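Local coordinates for putrescine aminotransferase (PDB 6GWI), which probably transfers amino groups from amines such as putrescine to keto acceptors, using pyridoxal-5'-phosphate as cofactor, as a class-III aminotransferase, at residues D348-Y353 with E430-L435; V59-G64 with E335-E340; V39-S44 with I49-A54. All coordinates share one frame; numbering follows the deposited sequence.

How the interactions relate
Interaction 3 (39-44 with 49-54) is fully buried and rests on backbone hydrogen bonds of a beta hairpin, whereas interaction 2 (59-64 with 335-340) is a buried meeting of leucines without a polar bond between its segments. Interaction 1 (348-353 with 430-435) is only partly buried and adds a tyrosine-aspartate hydrogen bond to apolar contacts between two helices. Interactions 1 and 3 touch where Glu431 packs on Val39 and Glu431 and Glu434 on Leu50, with a probable Glu434-Tyr40 bond. Interactions 2 and 3 touch through Tyr63 and Asp51, and both reach the second subunit. Interactions 1 and 2 do not touch, but they use successive helices, 324-339 and 342-359.

Interaction 1: residues D348-Y353 with E430-L435; sequences DDLGPY and EEIDEL
Tyr353 and Leu350 meet Ile432 and Asp433 in a side-chain contact between helix 342-359 and the C-terminal helix 429-450, partly buried and not touched by the second subunit. The two local axes run nearly parallel, 17° apart, but approach no closer than 11.1 Å. That spacing leaves the backbones well separated, and side chains, Tyr353 above all, bridge it; only 205 Å² is buried in total.

Tyr353 does most of the bridging. Its CG lies anti to the backbone N, which carries the ring across to helix 429-450. The Tyr353 and Ile432 side chains lie alongside each other, pointing opposite ways, and the branch methyl CG2 of Ile432 lies at the ring edge, near its plane, 3.9 Å from Tyr353 CD2. Ile432 CD1 sits between Tyr353 CD2 and Leu350, 4.2 Å from Leu350 CD2 and 4.1 Å from the carbonyl O of Leu350.

The polar part sits at the phenol end. Tyr353 OH donates to Asp433 OD1 over 2.7 Å, meeting the oxygen on its syn side and 19° out of the carboxylate plane. Ring and carboxylate planes are turned 53° apart, and the side chains cross at about a right angle. Arg357 supplies a second partner for both groups, hydrogen-bonding to the phenol and forming a salt bridge with Asp433 OD1. These interactions should help fix the carboxylate's rotation and would probably favour its ionised form.

Around this bridge, Leu350 also packs on Leu375 and Ile432 on Ile427, while Asp349 forms a salt bridge with Arg429 at the start of the C-terminal helix. Farther round that helix, Glu434 and Leu435 rest on Leu50 of strand 48-50, so the helix lies between helix 342-359 and the N-terminal hairpin.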
loop_
_atom_site.group_PDB
_atom_site.type_symbol
_atom_site.label_atom_id
_atom_site.label_comp_id
_atom_site.label_asym_id
_atom_site.label_seq_id
_atom_site.Cartn_x
_atom_site.Cartn_y
_atom_site.Cartn_z
ATOM N N ASP B 348 -2.565 18.612 27.359
ATOM C CA ASP B 348 -2.610 19.576 28.452
ATOM C C ASP B 348 -2.937 20.999 28.014
ATOM O O ASP B 348 -3.351 21.804 28.855
ATOM C CB ASP B 348 -1.270 19.607 29.204
ATOM C CG ASP B 348 -0.922 18.278 29.842
ATOM O OD1 ASP B 348 -1.847 17.484 30.112
ATOM O OD2 ASP B 348 0.279 18.038 30.093
ATOM N N ASP B 349 -2.760 21.332 26.735
ATOM C CA ASP B 349 -2.912 22.711 26.279
ATOM C C ASP B 349 -3.940 22.813 25.161
ATOM O O ASP B 349 -5.030 23.344 25.388
ATOM C CB ASP B 349 -1.550 23.256 25.839
ATOM C CG ASP B 349 -1.639 24.648 25.242
ATOM O OD1 ASP B 349 -2.700 25.292 25.378
ATOM O OD2 ASP B 349 -0.648 25.095 24.627
ATOM N N LEU B 350 -3.638 22.317 23.961
ATOM C CA LEU B 350 -4.497 22.581 22.811
ATOM C C LEU B 350 -5.808 21.807 22.898
ATOM O O LEU B 350 -6.858 22.312 22.484
ATOM C CB LEU B 350 -3.745 22.243 21.524
ATOM C CG LEU B 350 -2.435 23.020 21.355
ATOM C CD1 LEU B 350 -1.631 22.496 20.172
ATOM C CD2 LEU B 350 -2.692 24.517 21.207
ATOM N N GLY B 351 -5.772 20.588 23.430
ATOM C CA GLY B 351 -6.966 19.790 23.566
ATOM C C GLY B 351 -8.011 20.455 24.438
ATOM O O GLY B 351 -9.149 20.687 24.017
ATOM N N PRO B 352 -7.649 20.764 25.685
ATOM C CA PRO B 352 -8.586 21.501 26.546
ATOM C C PRO B 352 -8.991 22.849 25.981
ATOM O O PRO B 352 -10.145 23.262 26.152
ATOM C CB PRO B 352 -7.805 21.647 27.862
ATOM C CG PRO B 352 -6.899 20.460 27.880
ATOM C CD PRO B 352 -6.494 20.243 26.441
ATOM N N TYR B 353 -8.087 23.542 25.286
ATOM C CA TYR B 353 -8.440 24.842 24.729
ATOM C C TYR B 353 -9.457 24.686 23.606
ATOM O O TYR B 353 -10.447 25.424 23.543
ATOM C CB TYR B 353 -7.189 25.560 24.231
ATOM C CG TYR B 353 -7.463 26.970 23.770
ATOM C CD1 TYR B 353 -7.569 28.010 24.681
ATOM C CD2 TYR B 353 -7.629 27.259 22.422
ATOM C CE1 TYR B 353 -7.824 29.299 24.265
ATOM C CE2 TYR B 353 -7.883 28.546 21.996
ATOM C CZ TYR B 353 -7.979 29.562 22.921
ATOM O OH TYR B 353 -8.235 30.848 22.501
ATOM N N GLU B 430 -4.480 30.998 18.643
ATOM C CA GLU B 430 -5.131 31.980 17.786
ATOM C C GLU B 430 -5.691 31.322 16.532
ATOM O O GLU B 430 -6.730 31.752 16.015
ATOM C CB GLU B 430 -4.148 33.095 17.414
ATOM C CG GLU B 430 -2.738 32.631 17.039
ATOM C CD GLU B 430 -1.768 32.663 18.212
ATOM O OE1 GLU B 430 -2.019 31.968 19.221
ATOM O OE2 GLU B 430 -0.756 33.391 18.126
ATOM N N GLU B 431 -5.035 30.264 16.041
ATOM C CA GLU B 431 -5.542 29.544 14.878
ATOM C C GLU B 431 -6.750 28.681 15.233
ATOM O O GLU B 431 -7.646 28.507 14.399
ATOM C CB GLU B 431 -4.418 28.706 14.261
ATOM C CG GLU B 431 -3.342 29.568 13.596
ATOM C CD GLU B 431 -2.043 28.831 13.330
ATOM O OE1 GLU B 431 -1.849 27.720 13.865
ATOM O OE2 GLU B 431 -1.206 29.378 12.582
ATOM N N ILE B 432 -6.807 28.145 16.455
ATOM C CA ILE B 432 -8.028 27.479 16.905
ATOM C C ILE B 432 -9.175 28.478 16.987
ATOM O O ILE B 432 -10.314 28.169 16.616
ATOM C CB ILE B 432 -7.802 26.770 18.255
ATOM C CG1 ILE B 432 -6.979 25.495 18.049
ATOM C CG2 ILE B 432 -9.142 26.446 18.926
ATOM C CD1 ILE B 432 -6.476 24.868 19.336
ATOM N N ASP B 433 -8.897 29.684 17.494
ATOM C CA ASP B 433 -9.911 30.733 17.531
ATOM C C ASP B 433 -10.472 31.000 16.140
ATOM O O ASP B 433 -11.693 31.081 15.954
ATOM C CB ASP B 433 -9.318 32.018 18.111
ATOM C CG ASP B 433 -9.075 31.929 19.603
ATOM O OD1 ASP B 433 -9.719 31.091 20.268
ATOM O OD2 ASP B 433 -8.233 32.699 20.111
ATOM N N GLU B 434 -9.591 31.170 15.152
ATOM C CA GLU B 434 -10.045 31.408 13.787
ATOM C C GLU B 434 -10.910 30.256 13.291
ATOM O O GLU B 434 -11.933 30.476 12.633
ATOM C CB GLU B 434 -8.840 31.609 12.863
ATOM C CG GLU B 434 -9.202 31.963 11.425
ATOM C CD GLU B 434 -8.001 31.954 10.496
ATOM O OE1 GLU B 434 -6.904 31.566 10.945
ATOM O OE2 GLU B 434 -8.154 32.338 9.317
ATOM N N LEU B 435 -10.519 29.019 13.610
ATOM C CA LEU B 435 -11.276 27.851 13.169
ATOM C C LEU B 435 -12.720 27.905 13.652
ATOM O O LEU B 435 -13.658 27.748 12.861
ATOM C CB LEU B 435 -10.586 26.579 13.669
ATOM C CG LEU B 435 -11.127 25.224 13.208
ATOM C CD1 LEU B 435 -10.024 24.175 13.304
ATOM C CD2 LEU B 435 -12.341 24.779 14.013
#

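Interaction 2: residues V59-G64 with E335-E340; sequences VNLGYG and ELLEAE
Leu61 reaches from the loop between helices 54-57 and 66-78 to the last turn of helix 324-339, where its two methyls divide between Leu336 and Leu337, docking the loop on the helix's C-terminal end. The side chain of Leu61 crosses that of Leu336 at about a right angle, and its CD1 comes 3.8 Å from Leu336 CB and 4.0 Å from Leu336 CD1. It therefore touches both the base and one methyl branch of Leu336.

The crossing with Leu337 is more slanted. Here methyl meets methyl: Leu61 CD2 lies 3.5 Å from Leu337 CD2, tighter than usual for two carbons, and 4.0 Å from Leu337 CG. Although the initial bond of the Leu337 side chain does not aim directly at the loop, its CD2 branch turns in to meet Leu61. For Leu61, CG is anti to the carbonyl carbon (chi1 -70°), an orientation that carries the fork toward the helix and lets one methyl serve each neighbour.

The loop presents this leucine from a type I beta turn running from Val59 to Gly62, closed by Gly62 N bonding to Val59 O at 3.2 Å. Ser289 binds the backbone N of Leu61 and Tyr291 the O of Gly62, holding the turn at the leucine's N and at the carbonyl that follows. Val59 and Tyr63 of this loop pack on Tyr81 of the second subunit.

Within the two segments the contact is apolar, burying 190 Å² in all, and depends on how the methyls fit; beside it, Glu340 forms a salt bridge with Arg65.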
loop_
_atom_site.group_PDB
_atom_site.type_symbol
_atom_site.label_atom_id
_atom_site.label_comp_id
_atom_site.label_asym_id
_atom_site.label_seq_id
_atom_site.Cartn_x
_atom_site.Cartn_y
_atom_site.Cartn_z
ATOM N N VAL B 59 -1.166 15.243 8.919
ATOM C CA VAL B 59 -0.089 16.234 8.965
ATOM C C VAL B 59 0.013 16.825 10.369
ATOM O O VAL B 59 -0.350 17.984 10.602
ATOM C CB VAL B 59 -0.299 17.338 7.909
ATOM C CG1 VAL B 59 0.917 18.256 7.850
ATOM C CG2 VAL B 59 -0.580 16.727 6.533
ATOM N N ASN B 60 0.541 16.037 11.308
ATOM C CA ASN B 60 0.486 16.422 12.715
ATOM C C ASN B 60 1.408 17.598 13.017
ATOM O O ASN B 60 1.029 18.513 13.757
ATOM C CB ASN B 60 0.843 15.223 13.592
ATOM C CG ASN B 60 -0.265 14.188 13.642
ATOM O OD1 ASN B 60 -1.310 14.345 13.008
ATOM N ND2 ASN B 60 -0.044 13.125 14.405
ATOM N N LEU B 61 2.618 17.597 12.461
ATOM C CA LEU B 61 3.551 18.696 12.677
ATOM C C LEU B 61 3.322 19.870 11.729
ATOM O O LEU B 61 4.161 20.778 11.678
ATOM C CB LEU B 61 4.991 18.202 12.545
ATOM C CG LEU B 61 5.482 17.278 13.661
ATOM C CD1 LEU B 61 6.944 16.927 13.429
ATOM C CD2 LEU B 61 5.291 17.896 15.046
ATOM N N GLY B 62 2.217 19.879 10.991
ATOM C CA GLY B 62 1.916 20.979 10.102
ATOM C C GLY B 62 2.807 21.012 8.881
ATOM O O GLY B 62 3.742 20.214 8.759
ATOM N N TYR B 63 2.521 21.924 7.963
ATOM C CA TYR B 63 3.300 22.039 6.742
ATOM C C TYR B 63 4.499 22.952 6.976
ATOM O O TYR B 63 4.458 23.868 7.802
ATOM C CB TYR B 63 2.428 22.579 5.606
ATOM C CG TYR B 63 1.165 21.770 5.356
ATOM C CD1 TYR B 63 1.176 20.664 4.512
ATOM C CD2 TYR B 63 -0.039 22.117 5.959
ATOM C CE1 TYR B 63 0.028 19.926 4.280
ATOM C CE2 TYR B 63 -1.192 21.382 5.733
ATOM C CZ TYR B 63 -1.152 20.289 4.893
ATOM O OH TYR B 63 -2.294 19.555 4.662
ATOM N N GLY B 64 5.565 22.702 6.222
ATOM C CA GLY B 64 6.746 23.539 6.274
ATOM C C GLY B 64 7.779 23.180 7.318
ATOM O O GLY B 64 8.595 24.038 7.672
ATOM N N GLU B 335 10.914 11.915 16.581
ATOM C CA GLU B 335 11.861 12.603 17.455
ATOM C C GLU B 335 11.409 14.029 17.747
ATOM O O GLU B 335 11.573 14.526 18.867
ATOM C CB GLU B 335 13.253 12.609 16.822
ATOM C CG GLU B 335 13.945 11.255 16.810
ATOM C CD GLU B 335 15.143 11.214 15.874
ATOM O OE1 GLU B 335 15.314 12.154 15.069
ATOM O OE2 GLU B 335 15.912 10.232 15.937
ATOM N N LEU B 336 10.857 14.712 16.740
ATOM C CA LEU B 336 10.374 16.074 16.934
ATOM C C LEU B 336 9.119 16.090 17.797
ATOM O O LEU B 336 9.007 16.892 18.733
ATOM C CB LEU B 336 10.096 16.724 15.579
ATOM C CG LEU B 336 11.328 17.056 14.740
ATOM C CD1 LEU B 336 10.915 17.433 13.329
ATOM C CD2 LEU B 336 12.125 18.176 15.387
ATOM N N LEU B 337 8.161 15.206 17.501
ATOM C CA LEU B 337 6.955 15.127 18.316
ATOM C C LEU B 337 7.310 14.954 19.784
ATOM O O LEU B 337 6.685 15.562 20.661
ATOM C CB LEU B 337 6.073 13.966 17.858
ATOM C CG LEU B 337 5.238 14.164 16.595
ATOM C CD1 LEU B 337 4.680 12.830 16.118
ATOM C CD2 LEU B 337 4.122 15.155 16.852
ATOM N N GLU B 338 8.317 14.124 20.067
ATOM C CA GLU B 338 8.728 13.858 21.439
ATOM C C GLU B 338 9.562 15.001 22.006
ATOM O O GLU B 338 9.296 15.481 23.114
ATOM C CB GLU B 338 9.516 12.546 21.494
ATOM C CG GLU B 338 9.854 12.076 22.898
ATOM C CD GLU B 338 10.522 10.714 22.911
ATOM O OE1 GLU B 338 11.244 10.392 21.944
ATOM O OE2 GLU B 338 10.326 9.964 23.890
ATOM N N ALA B 339 10.583 15.444 21.265
ATOM C CA ALA B 339 11.495 16.452 21.795
ATOM C C ALA B 339 10.788 17.775 22.048
ATOM O O ALA B 339 11.152 18.506 22.974
ATOM C CB ALA B 339 12.668 16.663 20.839
ATOM N N GLU B 340 9.789 18.104 21.236
ATOM C CA GLU B 340 9.047 19.347 21.388
ATOM C C GLU B 340 7.788 19.180 22.233
ATOM O O GLU B 340 7.000 20.124 22.338
ATOM C CB GLU B 340 8.690 19.907 20.009
ATOM C CG GLU B 340 9.905 20.135 19.122
ATOM C CD GLU B 340 9.557 20.811 17.814
ATOM O OE1 GLU B 340 8.361 20.833 17.455
ATOM O OE2 GLU B 340 10.480 21.320 17.142
#

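Interaction 3: residues V39-S44 with I49-A54; sequences VYIHDS and ILDGMA
Three backbone hydrogen bonds join Val39 and Ile41 to Asp51 and Ile49 in an antiparallel beta hairpin. Ile41 and Ile49 form the hydrogen-bonded pair, each N giving to the other's O over 2.8 Å, with N-H...O angles of 161° and 165°. Beyond the non-hydrogen-bonded pair Tyr40-Leu50, Asp51 N donates to Val39 O at 2.8 Å. A CA-H...O contact supplements these bonds, Tyr40 CA lying 3.3 Å from Ile49 O.

The apolar contacts divide between the sheet's faces. On one, Tyr40 CE1 approaches Leu50 CB at 3.8 Å; on the other, Ile41 CG1 reaches Ile49 CB at 3.8 Å.

Polar side-chain bonds secure the outgoing turn. The Asp51 carboxylate takes Met53 N on OD1 from above its plane, a capping bond at 3.1 Å, while OD2 receives Gly55 N and Tyr63 OH and has Ile41 CG2 in van der Waals contact at 3.9 Å. On the Tyr40-Leu50 face, Tyr40 OH probably bonds to Glu434, though the pair is modelled unusually close.

The chemistry thus pairs a regular backbone grip with a buried carboxylate held by several hydrogen bonds, coupling the hairpin to the entry of helix 54-57.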
loop_
_atom_site.group_PDB
_atom_site.type_symbol
_atom_site.label_atom_id
_atom_site.label_comp_id
_atom_site.label_asym_id
_atom_site.label_seq_id
_atom_site.Cartn_x
_atom_site.Cartn_y
_atom_site.Cartn_z
ATOM N N VAL B 39 -0.596 25.727 9.311
ATOM C CA VAL B 39 -1.845 24.978 9.265
ATOM C C VAL B 39 -2.702 25.387 8.062
ATOM O O VAL B 39 -3.897 25.094 8.029
ATOM C CB VAL B 39 -2.633 25.117 10.578
ATOM C CG1 VAL B 39 -1.794 24.645 11.754
ATOM C CG2 VAL B 39 -3.081 26.564 10.789
ATOM N N TYR B 40 -2.109 26.056 7.070
ATOM C CA TYR B 40 -2.852 26.630 5.955
ATOM C C TYR B 40 -2.434 26.009 4.630
ATOM O O TYR B 40 -1.245 25.780 4.387
ATOM C CB TYR B 40 -2.641 28.152 5.881
ATOM C CG TYR B 40 -3.191 28.898 7.070
ATOM C CD1 TYR B 40 -4.514 29.314 7.093
ATOM C CD2 TYR B 40 -2.395 29.179 8.172
ATOM C CE1 TYR B 40 -5.029 29.991 8.177
ATOM C CE2 TYR B 40 -2.902 29.856 9.262
ATOM C CZ TYR B 40 -4.222 30.259 9.258
ATOM O OH TYR B 40 -4.744 30.934 10.336
ATOM N N ILE B 41 -3.423 25.773 3.769
ATOM C CA ILE B 41 -3.191 25.334 2.401
ATOM C C ILE B 41 -3.593 26.461 1.459
ATOM O O ILE B 41 -4.367 27.358 1.810
ATOM C CB ILE B 41 -3.965 24.045 2.053
ATOM C CG1 ILE B 41 -5.474 24.281 2.181
ATOM C CG2 ILE B 41 -3.505 22.911 2.950
ATOM C CD1 ILE B 41 -6.325 23.110 1.748
ATOM N N HIS B 42 -3.077 26.392 0.236
ATOM C CA HIS B 42 -3.361 27.382 -0.793
ATOM C C HIS B 42 -3.747 26.670 -2.080
ATOM O O HIS B 42 -3.192 25.616 -2.403
ATOM C CB HIS B 42 -2.149 28.280 -1.041
ATOM C CG HIS B 42 -1.724 29.068 0.159
ATOM N ND1 HIS B 42 -1.028 28.509 1.210
ATOM C CD2 HIS B 42 -1.890 30.375 0.471
ATOM C CE1 HIS B 42 -0.785 29.437 2.118
ATOM N NE2 HIS B 42 -1.297 30.578 1.694
ATOM N N ASP B 43 -4.702 27.241 -2.810
ATOM C CA ASP B 43 -5.159 26.657 -4.063
ATOM C C ASP B 43 -4.728 27.523 -5.243
ATOM O O ASP B 43 -4.223 28.639 -5.083
ATOM C CB ASP B 43 -6.683 26.451 -4.053
ATOM C CG ASP B 43 -7.471 27.753 -4.044
ATOM O OD1 ASP B 43 -6.909 28.825 -4.360
ATOM O OD2 ASP B 43 -8.678 27.697 -3.727
ATOM N N SER B 44 -4.933 26.981 -6.447
ATOM C CA SER B 44 -4.441 27.621 -7.661
ATOM C C SER B 44 -5.117 28.956 -7.946
ATOM O O SER B 44 -4.600 29.733 -8.756
ATOM C CB SER B 44 -4.636 26.682 -8.853
ATOM O OG SER B 44 -6.011 26.406 -9.052
ATOM N N ILE B 49 -6.595 28.680 2.916
ATOM C CA ILE B 49 -7.605 27.932 3.655
ATOM C C ILE B 49 -6.969 27.318 4.893
ATOM O O ILE B 49 -5.911 26.687 4.803
ATOM C CB ILE B 49 -8.243 26.832 2.782
ATOM C CG1 ILE B 49 -8.814 27.426 1.493
ATOM C CG2 ILE B 49 -9.335 26.112 3.544
ATOM C CD1 ILE B 49 -8.029 27.054 0.253
ATOM N N LEU B 50 -7.620 27.486 6.043
ATOM C CA LEU B 50 -7.185 26.825 7.269
ATOM C C LEU B 50 -7.510 25.336 7.185
ATOM O O LEU B 50 -8.685 24.956 7.131
ATOM C CB LEU B 50 -7.863 27.469 8.478
ATOM C CG LEU B 50 -7.234 27.279 9.863
ATOM C CD1 LEU B 50 -7.978 28.122 10.902
ATOM C CD2 LEU B 50 -7.225 25.820 10.295
ATOM N N ASP B 51 -6.476 24.492 7.174
ATOM C CA ASP B 51 -6.652 23.048 6.989
ATOM C C ASP B 51 -7.016 22.412 8.326
ATOM O O ASP B 51 -6.160 21.924 9.065
ATOM C CB ASP B 51 -5.393 22.415 6.407
ATOM C CG ASP B 51 -5.586 20.944 6.048
ATOM O OD1 ASP B 51 -6.712 20.427 6.201
ATOM O OD2 ASP B 51 -4.606 20.299 5.616
ATOM N N GLY B 52 -8.311 22.411 8.633
ATOM C CA GLY B 52 -8.807 21.780 9.838
ATOM C C GLY B 52 -8.753 20.267 9.855
ATOM O O GLY B 52 -9.110 19.670 10.878
ATOM N N MET B 53 -8.322 19.625 8.766
ATOM C CA MET B 53 -8.205 18.172 8.708
ATOM C C MET B 53 -6.760 17.692 8.594
ATOM O O MET B 53 -6.530 16.489 8.425
ATOM C CB MET B 53 -9.012 17.615 7.532
ATOM C CG MET B 53 -10.520 17.644 7.712
ATOM S SD MET B 53 -11.116 16.657 9.106
ATOM C CE MET B 53 -10.624 15.004 8.612
ATOM N N ALA B 54 -5.788 18.598 8.666
ATOM C CA ALA B 54 -4.372 18.242 8.585
ATOM C C ALA B 54 -4.122 17.262 7.438
ATOM O O ALA B 54 -3.629 16.146 7.621
ATOM C CB ALA B 54 -3.886 17.664 9.916
#